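Local coordinates for protein TipC2 (Streptococcus intermedius B196, PDB 6DHX) that probably serves as an immunity protein that recognises and neutralises an antibacterial toxin exported by a type VII secretion system, at residues D23-E28 and K165-W170; P61-K66 and I79-L84; N85-I90 and W107-R112. All coordinates share one frame; numbering follows the deposited sequence.

Contact 1: residues D23-E28 and K165-W170; sequences DEIYQE and KVLKDW
The indole of W170 lies with one face on I25 and with parts of E24 and E28 ranged along its edge. I25 CG1 sits 3.4 Å from the centroid of the five-membered ring, only 12° off the normal, a CH-pi contact made almost squarely over the pyrrole part. At the nitrogen corner, W170 NE1 gives its hydrogen to E24 OE1 at 2.8 Å, with the acceptor practically in the ring plane; at the far benzo end, E28 CB rests 3.7 Å from W170 CH2.

E24 reaches the nitrogen with CG anti to its backbone N (chi1 -170°) and an extended chain, and it offers the anti side of OE1. S176 binds the same oxygen, which is therefore gripped twice in a buried setting. Beyond the indole, I25 CD1 turns its tip to L167 CD2 at 3.5 Å, and the two side chains cross at about a right angle. F81 of strand 74-82 also touches I25, and I21 packs on both L167 and W170.

The segment axes approach to 11.9 Å at 59°, a wide gap bridged by the indole where helices 21-32 and 151-173 of this alpha+beta chain pack together beside the sheet.

Contact 2: residues P61-K66 and I79-L84; sequences PSILYK and IDFSFL
P61 projects into the angle between F81 and F83, its ring carbons meeting both aromatic side chains. P61 CD approaches F83 CE2 to 3.6 Å, while P61 CG lies 3.9 Å from F81 CB, so one ring fills the notch these two form at and beyond the end of strand 74-82. F81 CB also lies over a face of the F83 ring, toward its rim, closing the notch from within its own segment.

With CG beside the backbone N (chi1 -70°), F81 turns its ring edge to the partner strand: P61 O and I63 CG1 lie near the ring plane, the latter 3.9 Å from F81 CE1. The beta-branched I63 and I79 then meet shoulder to shoulder, CB to CB, as an apolar pair. I25 and T29 of helix 21-32 lie against F81, and I90 against I79, continuing the apolar bumps into the core.

On the other face, S62 OG donates to D80 OD1 at 2.6 Å, nearly in line with the carboxylate C-O bond, and this tie joins a non-hydrogen-bonded pair. At the adjoining hydrogen-bonded pair, I63 N reaches I79 O at 2.8 Å and I79 N returns to I63 O.

The whole is an antiparallel beta hairpin of strands 59-65 and 74-82, with the S62-D80 pair on one face and I63, I79 and F81 on the face turned to the helices.

Contact 3: residues N85-I90 and W107-R112; sequences NKNNNI and WNKYTR. With SO4 (sulfate ion), chain D.
N89 lays its amide against the aliphatic chain of K109, its ND2 3.4 Å from K109 CE. The two belong to the beta hairpin of strands 89-99 and 102-111, where N89 and T111 form an antiparallel non-hydrogen-bonded pair and I90 and Y110 the hydrogen-bonded pair beside it. Both backbone bonds of the latter are made, and R112 N extends the pairing to N88 O.

Its own segment holds the N89 amide: ND2 donates to N87 O at 2.8 Å, almost straight at 176° and in the amide plane. With CG between backbone N and carbonyl carbon (chi1 68°), the amide points back to N87 O while lying beside K109. The extended lysine chain carries NZ on to a water, which it shares with N87 ND2, that second bond being weak. N87 OD1 meanwhile touches T111 CG2 at 3.3 Å.

On the face of I90 and Y110, I90 CD1 meets Y110 CD2 at 3.8 Å, next to F22 and Y26 of helix 21-32. The phenol OH of Y110 is bound by D23.

At the end of the hairpin, R112 bends at chi2 and chi3, bringing its guanidinium to a sulfate, probably from the crystallisation liquor. NH1 forms a salt bridge with D23 and a hydrogen bond with Q27; in this crystal, the anion and these side chains together hold the guanidinium. N88, its amide plane 89° from the guanidinium, bonds Q113 through OD1 and Y26 OH through ND2. N88 ND2 and R112 NE also converge on sulfate O1 at 2.7 and 2.9 Å, while R112 NH2 points to O4 at 2.8 Å.

Taken together, the three contacts illustrate how chemistry follows position in a fold. Contacts 1 and 2 are buried, whereas contact 3 is partly buried and carries polar side chains, with a water beside K109 and a sulfate beside R112. Contact 1 joins helices far apart in sequence; contacts 2 and 3 each join successive strands, and strands 74-82 and 89-99 lie side by side in one sheet, tied by S82 N to N89 O. Helix 21-32 touches both hairpins: Y26 packs on F83 and I90. Helix 151-173 meets contact 2 through D169 and Y65. Contact 1 has one cross-segment hydrogen bond, between side chains; contacts 2 and 3 are each held mainly by backbone pairs.

Contact 1: residues D23-E28 and K165-W170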
loop_
_atom_site.group_PDB
_atom_site.type_symbol
_atom_site.label_atom_id
_atom_site.label_comp_id
_atom_site.label_asym_id
_atom_site.label_seq_id
_atom_site.Cartn_x
_atom_site.Cartn_y
_atom_site.Cartn_z
ATOM N N ASP A 23 1.778 12.358 1.886
ATOM C CA ASP A 23 1.524 13.253 3.026
ATOM C C ASP A 23 0.043 13.606 3.107
ATOM O O ASP A 23 -0.523 13.748 4.193
ATOM C CB ASP A 23 2.276 14.584 2.896
ATOM C CG ASP A 23 3.764 14.492 3.167
ATOM O OD1 ASP A 23 4.262 13.583 3.866
ATOM O OD2 ASP A 23 4.474 15.421 2.679
ATOM N N GLU A 24 -0.571 13.885 1.965
ATOM C CA GLU A 24 -1.960 14.309 1.979
ATOM C C GLU A 24 -2.855 13.202 2.543
ATOM O O GLU A 24 -3.692 13.436 3.429
ATOM C CB GLU A 24 -2.322 14.701 0.540
ATOM C CG GLU A 24 -3.591 15.381 0.334
ATOM C CD GLU A 24 -3.770 15.671 -1.157
ATOM O OE1 GLU A 24 -4.143 14.711 -1.865
ATOM O OE2 GLU A 24 -3.507 16.826 -1.578
ATOM N N ILE A 25 -2.660 11.975 2.071
ATOM C CA ILE A 25 -3.401 10.830 2.604
ATOM C C ILE A 25 -3.116 10.632 4.095
ATOM O O ILE A 25 -4.048 10.422 4.889
ATOM C CB ILE A 25 -3.072 9.545 1.820
ATOM C CG1 ILE A 25 -3.529 9.666 0.350
ATOM C CG2 ILE A 25 -3.758 8.329 2.494
ATOM C CD1 ILE A 25 -2.863 8.561 -0.616
ATOM N N TYR A 26 -1.839 10.676 4.479
ATOM C CA TYR A 26 -1.469 10.464 5.879
ATOM C C TYR A 26 -2.127 11.528 6.763
ATOM O O TYR A 26 -2.760 11.212 7.786
ATOM C CB TYR A 26 0.065 10.507 6.015
ATOM C CG TYR A 26 0.558 10.319 7.430
ATOM C CD1 TYR A 26 0.585 11.398 8.326
ATOM C CD2 TYR A 26 1.024 9.058 7.878
ATOM C CE1 TYR A 26 1.027 11.207 9.634
ATOM C CE2 TYR A 26 1.464 8.873 9.193
ATOM C CZ TYR A 26 1.467 9.947 10.046
ATOM O OH TYR A 26 1.904 9.835 11.329
ATOM N N GLN A 27 -1.977 12.801 6.376
ATOM C CA GLN A 27 -2.447 13.886 7.248
ATOM C C GLN A 27 -3.958 13.939 7.302
ATOM O O GLN A 27 -4.535 14.238 8.352
ATOM C CB GLN A 27 -1.871 15.225 6.759
ATOM C CG GLN A 27 -0.338 15.237 6.986
ATOM C CD GLN A 27 0.366 16.492 6.502
ATOM O OE1 GLN A 27 1.483 16.397 5.982
ATOM N NE2 GLN A 27 -0.257 17.683 6.673
ATOM N N GLU A 28 -4.629 13.733 6.165
ATOM C CA GLU A 28 -6.086 13.810 6.248
ATOM C C GLU A 28 -6.633 12.608 7.005
ATOM O O GLU A 28 -7.644 12.746 7.712
ATOM C CB GLU A 28 -6.678 13.894 4.853
ATOM C CG GLU A 28 -8.214 14.007 4.791
ATOM C CD GLU A 28 -8.804 15.309 5.320
ATOM O OE1 GLU A 28 -8.072 16.271 5.622
ATOM O OE2 GLU A 28 -10.051 15.354 5.368
ATOM N N LYS A 165 -5.841 2.864 -9.254
ATOM C CA LYS A 165 -6.921 2.444 -8.383
ATOM C C LYS A 165 -6.825 3.164 -7.041
ATOM O O LYS A 165 -7.685 4.020 -6.741
ATOM C CB LYS A 165 -6.922 0.918 -8.214
ATOM C CG LYS A 165 -8.156 0.360 -7.501
ATOM C CD LYS A 165 -8.174 -1.168 -7.676
ATOM C CE LYS A 165 -9.355 -1.795 -6.983
ATOM N NZ LYS A 165 -10.671 -1.372 -7.594
ATOM N N VAL A 166 -5.799 2.877 -6.238
ATOM C CA VAL A 166 -5.744 3.448 -4.880
ATOM C C VAL A 166 -5.647 4.966 -4.929
ATOM O O VAL A 166 -6.394 5.676 -4.236
ATOM C CB VAL A 166 -4.561 2.872 -4.080
ATOM C CG1 VAL A 166 -4.453 3.607 -2.711
ATOM C CG2 VAL A 166 -4.709 1.336 -3.902
ATOM N N LEU A 167 -4.701 5.492 -5.704
ATOM C CA LEU A 167 -4.522 6.946 -5.690
ATOM C C LEU A 167 -5.634 7.635 -6.479
ATOM O O LEU A 167 -6.048 8.757 -6.139
ATOM C CB LEU A 167 -3.143 7.346 -6.229
ATOM C CG LEU A 167 -1.951 6.894 -5.360
ATOM C CD1 LEU A 167 -0.615 7.376 -5.977
ATOM C CD2 LEU A 167 -2.076 7.440 -3.885
ATOM N N LYS A 168 -6.145 6.989 -7.513
ATOM C CA LYS A 168 -7.282 7.569 -8.236
ATOM C C LYS A 168 -8.520 7.610 -7.331
ATOM O O LYS A 168 -9.288 8.588 -7.331
ATOM C CB LYS A 168 -7.544 6.747 -9.497
ATOM C CG LYS A 168 -8.570 7.369 -10.428
ATOM C CD LYS A 168 -8.792 6.483 -11.639
ATOM C CE LYS A 168 -9.588 7.186 -12.730
ATOM N NZ LYS A 168 -9.716 6.314 -13.921
ATOM N N ASP A 169 -8.689 6.569 -6.506
ATOM C CA ASP A 169 -9.758 6.551 -5.505
ATOM C C ASP A 169 -9.594 7.679 -4.499
ATOM O O ASP A 169 -10.578 8.315 -4.113
ATOM C CB ASP A 169 -9.781 5.215 -4.751
ATOM C CG ASP A 169 -10.451 4.106 -5.536
ATOM O OD1 ASP A 169 -11.062 4.396 -6.576
ATOM O OD2 ASP A 169 -10.356 2.941 -5.122
ATOM N N TRP A 170 -8.362 7.884 -3.999
ATOM C CA TRP A 170 -8.111 9.005 -3.092
ATOM C C TRP A 170 -8.575 10.310 -3.704
ATOM O O TRP A 170 -9.261 11.119 -3.052
ATOM C CB TRP A 170 -6.600 9.108 -2.794
ATOM C CG TRP A 170 -6.307 10.316 -1.940
ATOM C CD1 TRP A 170 -5.643 11.471 -2.310
ATOM C CD2 TRP A 170 -6.712 10.498 -0.572
ATOM N NE1 TRP A 170 -5.616 12.354 -1.239
ATOM C CE2 TRP A 170 -6.256 11.785 -0.167
ATOM C CE3 TRP A 170 -7.402 9.690 0.347
ATOM C CZ2 TRP A 170 -6.452 12.282 1.135
ATOM C CZ3 TRP A 170 -7.609 10.193 1.677
ATOM C CH2 TRP A 170 -7.135 11.467 2.040
#

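Contact 2: residues P61-K66 and I79-L84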
loop_
_atom_site.group_PDB
_atom_site.type_symbol
_atom_site.label_atom_id
_atom_site.label_comp_id
_atom_site.label_asym_id
_atom_site.label_seq_id
_atom_site.Cartn_x
_atom_site.Cartn_y
_atom_site.Cartn_z
ATOM N N PRO A 61 -6.062 2.888 12.048
ATOM C CA PRO A 61 -6.958 2.605 10.919
ATOM C C PRO A 61 -6.231 1.802 9.841
ATOM O O PRO A 61 -5.029 1.971 9.585
ATOM C CB PRO A 61 -7.324 4.008 10.397
ATOM C CG PRO A 61 -6.103 4.827 10.677
ATOM C CD PRO A 61 -5.404 4.213 11.908
ATOM N N SER A 62 -6.991 0.896 9.244
ATOM C CA SER A 62 -6.530 0.049 8.153
ATOM C C SER A 62 -7.659 -0.030 7.145
ATOM O O SER A 62 -8.820 -0.192 7.540
ATOM C CB SER A 62 -6.155 -1.340 8.715
ATOM O OG SER A 62 -5.759 -2.244 7.708
ATOM N N ILE A 63 -7.323 0.130 5.862
ATOM C CA ILE A 63 -8.292 0.194 4.774
ATOM C C ILE A 63 -8.152 -1.094 3.978
ATOM O O ILE A 63 -7.027 -1.493 3.641
ATOM C CB ILE A 63 -8.022 1.411 3.864
ATOM C CG1 ILE A 63 -7.875 2.720 4.689
ATOM C CG2 ILE A 63 -9.066 1.500 2.754
ATOM C CD1 ILE A 63 -9.094 3.041 5.640
ATOM N N LEU A 64 -9.266 -1.742 3.686
ATOM C CA LEU A 64 -9.238 -3.013 2.960
ATOM C C LEU A 64 -10.212 -2.915 1.795
ATOM O O LEU A 64 -11.406 -2.623 2.006
ATOM C CB LEU A 64 -9.680 -4.187 3.891
ATOM C CG LEU A 64 -9.626 -5.575 3.264
ATOM C CD1 LEU A 64 -8.108 -5.909 3.009
ATOM C CD2 LEU A 64 -10.230 -6.669 4.155
ATOM N N TYR A 65 -9.733 -3.179 0.577
ATOM C CA TYR A 65 -10.658 -3.150 -0.554
ATOM C C TYR A 65 -11.633 -4.315 -0.475
ATOM O O TYR A 65 -11.248 -5.455 -0.197
ATOM C CB TYR A 65 -9.899 -3.186 -1.896
ATOM C CG TYR A 65 -9.534 -1.791 -2.309
ATOM C CD1 TYR A 65 -8.507 -1.103 -1.655
ATOM C CD2 TYR A 65 -10.255 -1.125 -3.298
ATOM C CE1 TYR A 65 -8.182 0.240 -1.979
ATOM C CE2 TYR A 65 -9.964 0.207 -3.633
ATOM C CZ TYR A 65 -8.929 0.874 -2.972
ATOM O OH TYR A 65 -8.621 2.169 -3.299
ATOM N N LYS A 66 -12.911 -4.009 -0.730
ATOM C CA LYS A 66 -13.969 -5.012 -0.747
ATOM C C LYS A 66 -13.802 -5.953 -1.934
ATOM O O LYS A 66 -13.282 -5.583 -2.984
ATOM C CB LYS A 66 -15.357 -4.337 -0.835
ATOM C CG LYS A 66 -15.716 -3.415 0.349
ATOM C CD LYS A 66 -17.002 -2.602 0.085
ATOM C CE LYS A 66 -17.399 -1.721 1.291
ATOM N NZ LYS A 66 -18.634 -0.850 0.975
ATOM N N ILE A 79 -4.427 -0.574 2.862
ATOM C CA ILE A 79 -3.645 0.590 3.289
ATOM C C ILE A 79 -3.580 0.556 4.802
ATOM O O ILE A 79 -4.617 0.581 5.453
ATOM C CB ILE A 79 -4.265 1.926 2.840
ATOM C CG1 ILE A 79 -4.622 1.902 1.344
ATOM C CG2 ILE A 79 -3.285 3.068 3.184
ATOM C CD1 ILE A 79 -5.457 3.135 0.903
ATOM N N ASP A 80 -2.380 0.489 5.360
ATOM C CA ASP A 80 -2.210 0.529 6.811
ATOM C C ASP A 80 -1.581 1.854 7.207
ATOM O O ASP A 80 -0.688 2.336 6.525
ATOM C CB ASP A 80 -1.300 -0.608 7.313
ATOM C CG ASP A 80 -1.986 -1.945 7.308
ATOM O OD1 ASP A 80 -3.197 -1.974 7.495
ATOM O OD2 ASP A 80 -1.337 -2.987 7.035
ATOM N N PHE A 81 -2.010 2.420 8.334
ATOM C CA PHE A 81 -1.453 3.673 8.845
ATOM C C PHE A 81 -0.731 3.439 10.163
ATOM O O PHE A 81 -1.296 2.792 11.054
ATOM C CB PHE A 81 -2.601 4.669 9.075
ATOM C CG PHE A 81 -3.210 5.142 7.806
ATOM C CD1 PHE A 81 -4.172 4.376 7.154
ATOM C CD2 PHE A 81 -2.783 6.336 7.218
ATOM C CE1 PHE A 81 -4.751 4.789 5.921
ATOM C CE2 PHE A 81 -3.334 6.759 5.993
ATOM C CZ PHE A 81 -4.313 5.961 5.326
ATOM N N SER A 82 0.515 3.926 10.277
ATOM C CA SER A 82 1.272 3.807 11.526
ATOM C C SER A 82 1.544 5.228 11.972
ATOM O O SER A 82 2.409 5.906 11.407
ATOM C CB SER A 82 2.581 3.029 11.362
ATOM O OG SER A 82 2.305 1.702 10.945
ATOM N N PHE A 83 0.780 5.688 12.949
ATOM C CA PHE A 83 0.933 7.069 13.400
ATOM C C PHE A 83 1.844 7.217 14.604
ATOM O O PHE A 83 2.362 8.320 14.855
ATOM C CB PHE A 83 -0.426 7.654 13.806
ATOM C CG PHE A 83 -1.438 7.728 12.717
ATOM C CD1 PHE A 83 -1.123 8.271 11.474
ATOM C CD2 PHE A 83 -2.763 7.302 12.965
ATOM C CE1 PHE A 83 -2.086 8.375 10.477
ATOM C CE2 PHE A 83 -3.716 7.392 11.973
ATOM C CZ PHE A 83 -3.397 7.937 10.730
ATOM N N LEU A 84 2.004 6.162 15.392
ATOM C CA LEU A 84 2.551 6.304 16.735
ATOM C C LEU A 84 4.034 5.958 16.848
ATOM O O LEU A 84 4.645 6.297 17.867
ATOM C CB LEU A 84 1.781 5.384 17.702
ATOM C CG LEU A 84 0.559 5.905 18.445
ATOM C CD1 LEU A 84 -0.290 6.855 17.637
ATOM C CD2 LEU A 84 -0.271 4.730 19.017
#

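Contact 3: residues N85-I90 and W107-R112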
loop_
_atom_site.group_PDB
_atom_site.type_symbol
_atom_site.label_atom_id
_atom_site.label_comp_id
_atom_site.label_asym_id
_atom_site.label_seq_id
_atom_site.Cartn_x
_atom_site.Cartn_y
_atom_site.Cartn_z
ATOM N N ASN A 85 4.603 5.233 15.893
ATOM C CA ASN A 85 5.963 4.718 16.036
ATOM C C ASN A 85 6.979 5.737 15.504
ATOM O O ASN A 85 6.616 6.750 14.904
ATOM C CB ASN A 85 6.116 3.390 15.299
ATOM C CG ASN A 85 5.793 3.504 13.821
ATOM O OD1 ASN A 85 4.922 4.303 13.424
ATOM N ND2 ASN A 85 6.472 2.709 12.997
ATOM N N LYS A 86 8.266 5.450 15.723
ATOM C CA LYS A 86 9.304 6.400 15.310
ATOM C C LYS A 86 9.412 6.467 13.797
ATOM O O LYS A 86 9.664 7.537 13.236
ATOM C CB LYS A 86 10.650 6.017 15.915
ATOM C CG LYS A 86 10.737 6.288 17.405
ATOM C CD LYS A 86 12.103 5.824 17.930
ATOM C CE LYS A 86 12.197 6.043 19.432
ATOM N NZ LYS A 86 13.474 5.486 19.971
ATOM N N ASN A 87 9.227 5.340 13.124
ATOM C CA ASN A 87 9.253 5.302 11.656
ATOM C C ASN A 87 7.823 5.346 11.107
ATOM O O ASN A 87 7.295 4.420 10.434
ATOM C CB ASN A 87 10.011 4.054 11.177
ATOM C CG ASN A 87 10.456 4.180 9.724
ATOM O OD1 ASN A 87 10.584 5.293 9.198
ATOM N ND2 ASN A 87 10.648 3.051 9.061
ATOM N N ASN A 88 7.146 6.451 11.394
ATOM C CA ASN A 88 5.726 6.475 11.106
ATOM C C ASN A 88 5.506 6.600 9.597
ATOM O O ASN A 88 6.369 7.079 8.873
ATOM C CB ASN A 88 5.059 7.609 11.876
ATOM C CG ASN A 88 5.643 8.995 11.533
ATOM O OD1 ASN A 88 6.862 9.177 11.426
ATOM N ND2 ASN A 88 4.753 9.987 11.397
ATOM N N ASN A 89 4.375 6.082 9.111
ATOM C CA ASN A 89 4.317 5.783 7.678
ATOM C C ASN A 89 2.884 5.449 7.273
ATOM O O ASN A 89 2.024 5.188 8.114
ATOM C CB ASN A 89 5.264 4.600 7.309
ATOM C CG ASN A 89 4.811 3.247 7.898
ATOM O OD1 ASN A 89 3.966 2.568 7.310
ATOM N ND2 ASN A 89 5.389 2.854 9.071
ATOM N N ILE A 90 2.647 5.464 5.958
ATOM C CA ILE A 90 1.505 4.783 5.344
ATOM C C ILE A 90 2.076 3.649 4.526
ATOM O O ILE A 90 3.123 3.805 3.880
ATOM C CB ILE A 90 0.707 5.680 4.389
ATOM C CG1 ILE A 90 0.413 7.019 4.957
ATOM C CG2 ILE A 90 -0.481 4.969 3.817
ATOM C CD1 ILE A 90 0.929 8.001 3.926
ATOM N N TRP A 107 4.685 -3.995 -2.077
ATOM C CA TRP A 107 4.693 -3.358 -0.771
ATOM C C TRP A 107 5.246 -1.956 -0.943
ATOM O O TRP A 107 6.395 -1.793 -1.373
ATOM C CB TRP A 107 5.624 -4.214 0.095
ATOM C CG TRP A 107 5.727 -3.983 1.468
ATOM C CD1 TRP A 107 6.624 -3.166 2.107
ATOM C CD2 TRP A 107 4.999 -4.650 2.476
ATOM N NE1 TRP A 107 6.478 -3.280 3.458
ATOM C CE2 TRP A 107 5.479 -4.181 3.717
ATOM C CE3 TRP A 107 3.995 -5.611 2.457
ATOM C CZ2 TRP A 107 4.970 -4.629 4.936
ATOM C CZ3 TRP A 107 3.483 -6.047 3.672
ATOM C CH2 TRP A 107 3.972 -5.559 4.889
ATOM N N ASN A 108 4.449 -0.933 -0.618
ATOM C CA ASN A 108 4.824 0.427 -1.002
ATOM C C ASN A 108 4.688 1.275 0.240
ATOM O O ASN A 108 3.563 1.625 0.626
ATOM C CB ASN A 108 3.931 0.954 -2.108
ATOM C CG ASN A 108 3.812 -0.056 -3.250
ATOM O OD1 ASN A 108 4.754 -0.168 -4.047
ATOM N ND2 ASN A 108 2.700 -0.819 -3.308
ATOM N N LYS A 109 5.818 1.548 0.877
ATOM C CA LYS A 109 5.806 2.143 2.207
ATOM C C LYS A 109 6.315 3.576 2.118
ATOM O O LYS A 109 7.456 3.790 1.724
ATOM C CB LYS A 109 6.682 1.326 3.155
ATOM C CG LYS A 109 6.633 1.895 4.586
ATOM C CD LYS A 109 7.267 0.858 5.531
ATOM C CE LYS A 109 7.620 1.395 6.915
ATOM N NZ LYS A 109 8.361 0.390 7.833
ATOM N N TYR A 110 5.482 4.539 2.524
ATOM C CA TYR A 110 5.884 5.934 2.535
ATOM C C TYR A 110 6.228 6.331 3.968
ATOM O O TYR A 110 5.346 6.340 4.840
ATOM C CB TYR A 110 4.773 6.814 1.984
ATOM C CG TYR A 110 5.100 8.275 2.169
ATOM C CD1 TYR A 110 5.999 8.901 1.295
ATOM C CD2 TYR A 110 4.532 9.011 3.210
ATOM C CE1 TYR A 110 6.301 10.229 1.447
ATOM C CE2 TYR A 110 4.820 10.365 3.378
ATOM C CZ TYR A 110 5.711 10.963 2.478
ATOM O OH TYR A 110 6.062 12.299 2.564
ATOM N N THR A 111 7.511 6.666 4.208
ATOM C CA THR A 111 7.996 6.999 5.535
ATOM C C THR A 111 7.963 8.520 5.673
ATOM O O THR A 111 8.486 9.238 4.815
ATOM C CB THR A 111 9.399 6.433 5.795
ATOM O OG1 THR A 111 10.229 6.476 4.598
ATOM C CG2 THR A 111 9.245 4.945 6.204
ATOM N N ARG A 112 7.271 8.990 6.706
ATOM C CA ARG A 112 7.037 10.424 6.890
ATOM C C ARG A 112 8.321 11.186 7.145
ATOM O O ARG A 112 8.479 12.321 6.674
ATOM C CB ARG A 112 6.084 10.643 8.081
ATOM C CG ARG A 112 4.631 10.288 7.681
ATOM C CD ARG A 112 3.954 11.509 7.047
ATOM N NE ARG A 112 3.704 12.581 8.017
ATOM C CZ ARG A 112 3.160 13.751 7.698
ATOM N NH1 ARG A 112 2.867 14.008 6.411
ATOM N NH2 ARG A 112 2.897 14.659 8.694
HETATM S S SO4 D . 4.748 13.655 11.594
HETATM O O1 SO4 D . 4.980 12.605 10.619
HETATM O O2 SO4 D . 5.642 14.766 11.379
HETATM O O3 SO4 D . 4.915 13.076 12.917
HETATM O O4 SO4 D . 3.445 14.175 11.390
HETATM O O HOH W 1 10.881 1.505 6.652
#